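Local coordinates for protein Ral guanine nucleotide dissociation stimulator-like 2 (Mus musculus, PDB 4JGW) that probably acts as a guanine nucleotide exchange factor and associates in vitro with the GTP-bound forms of Rap1A and H-Ras, at residues Val96-Arg99 / Leu100-Leu103. Residues are numbered along the deposited sequence; the frame is centred on the assembly and turned at random.
Sequences VADR and LEAL
The backbone O of Asp-98 takes a hydrogen bond from Ala-102 N at 3.0 Å, the last i to i+4 bond within 96-103, at the end of helix 89-101 of the N-terminal Ras exchanger motif (REM) domain. Leu-100 N to Val-96 O and Glu-101 N to Ala-97 O are the preceding rungs. Beyond them Ala-102 leaves helical geometry, and Leu-103 N donates to Leu-100 O at 3.2 Å, an i to i+3 bond. Small Ala-102 suits this exposed end.

On the buried face, branched Leu-100 reaches Val-96 CG1 with CD1 at 4.3 Å and also packs on helices 108-128 and 138-151, a place for an apolar side chain. Asp-98 and Glu-101, on the partly exposed flank, hold OD1 and OE1 4.1 Å apart with carboxylate planes turned 51°. If both are charged they should repel, which Arg-143 of helix 138-151 probably offsets through a salt bridge with Asp-98 and a weak, long ion pair with Glu-101.

Arginine's long chain suits position 99, touching apolar Val-60 and Leu-64 at a partly exposed site. With CG opposite the backbone N (chi1 177°) and a bend at chi2 (64°), it carries the guanidinium to Leu-103, whose CD1 sits over the centre of one face, 3.8 Å from Arg-99 CZ.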
loop_
_atom_site.group_PDB
_atom_site.type_symbol
_atom_site.label_atom_id
_atom_site.label_comp_id
_atom_site.label_asym_id
_atom_site.label_seq_id
_atom_site.Cartn_x
_atom_site.Cartn_y
_atom_site.Cartn_z
ATOM N N VAL A 96 20.799 14.764 7.660
ATOM C CA VAL A 96 20.628 14.646 9.107
ATOM C C VAL A 96 21.997 14.715 9.782
ATOM O O VAL A 96 22.182 15.453 10.754
ATOM C CB VAL A 96 19.872 13.346 9.501
ATOM C CG1 VAL A 96 19.956 13.091 11.005
ATOM C CG2 VAL A 96 18.415 13.421 9.059
ATOM N N ALA A 97 22.953 13.954 9.247
ATOM C CA ALA A 97 24.339 13.979 9.719
ATOM C C ALA A 97 24.988 15.347 9.502
ATOM O O ALA A 97 25.794 15.783 10.320
ATOM C CB ALA A 97 25.154 12.887 9.043
ATOM N N ASP A 98 24.625 16.014 8.406
ATOM C CA ASP A 98 25.060 17.388 8.143
ATOM C C ASP A 98 24.595 18.339 9.240
ATOM O O ASP A 98 25.397 19.089 9.801
ATOM C CB ASP A 98 24.532 17.878 6.790
ATOM C CG ASP A 98 25.373 17.404 5.618
ATOM O OD1 ASP A 98 26.389 16.712 5.839
ATOM O OD2 ASP A 98 25.009 17.730 4.468
ATOM N N ARG A 99 23.296 18.294 9.537
ATOM C CA ARG A 99 22.671 19.170 10.527
ATOM C C ARG A 99 23.269 18.990 11.923
ATOM O O ARG A 99 23.464 19.967 12.649
ATOM C CB ARG A 99 21.148 18.966 10.538
ATOM C CG ARG A 99 20.373 19.777 11.581
ATOM C CD ARG A 99 20.470 21.280 11.356
ATOM N NE ARG A 99 19.821 22.024 12.436
ATOM C CZ ARG A 99 19.887 23.343 12.598
ATOM N NH1 ARG A 99 20.578 24.098 11.751
ATOM N NH2 ARG A 99 19.254 23.912 13.615
ATOM N N LEU A 100 23.569 17.744 12.283
ATOM C CA LEU A 100 24.189 17.437 13.571
ATOM C C LEU A 100 25.629 17.948 13.650
ATOM O O LEU A 100 26.064 18.423 14.702
ATOM C CB LEU A 100 24.140 15.930 13.856
ATOM C CG LEU A 100 22.780 15.276 14.132
ATOM C CD1 LEU A 100 22.902 13.758 14.103
ATOM C CD2 LEU A 100 22.181 15.742 15.458
ATOM N N GLU A 101 26.352 17.850 12.536
ATOM C CA GLU A 101 27.743 18.307 12.450
ATOM C C GLU A 101 27.872 19.826 12.550
ATOM O O GLU A 101 28.801 20.331 13.181
ATOM C CB GLU A 101 28.395 17.814 11.156
ATOM C CG GLU A 101 28.830 16.357 11.196
ATOM C CD GLU A 101 29.131 15.791 9.818
ATOM O OE1 GLU A 101 29.228 16.569 8.844
ATOM O OE2 GLU A 101 29.274 14.556 9.709
ATOM N N ALA A 102 26.938 20.544 11.932
ATOM C CA ALA A 102 26.910 22.008 11.992
ATOM C C ALA A 102 26.422 22.507 13.354
ATOM O O ALA A 102 26.232 23.712 13.558
ATOM C CB ALA A 102 26.040 22.567 10.876
ATOM N N LEU A 103 26.237 21.572 14.283
ATOM C CA LEU A 103 25.675 21.869 15.591
ATOM C C LEU A 103 26.598 21.400 16.718
ATOM O O LEU A 103 26.222 21.422 17.892
ATOM C CB LEU A 103 24.295 21.218 15.713
ATOM C CG LEU A 103 23.110 22.118 16.072
ATOM C CD1 LEU A 103 22.814 23.118 14.961
ATOM C CD2 LEU A 103 21.889 21.269 16.336
#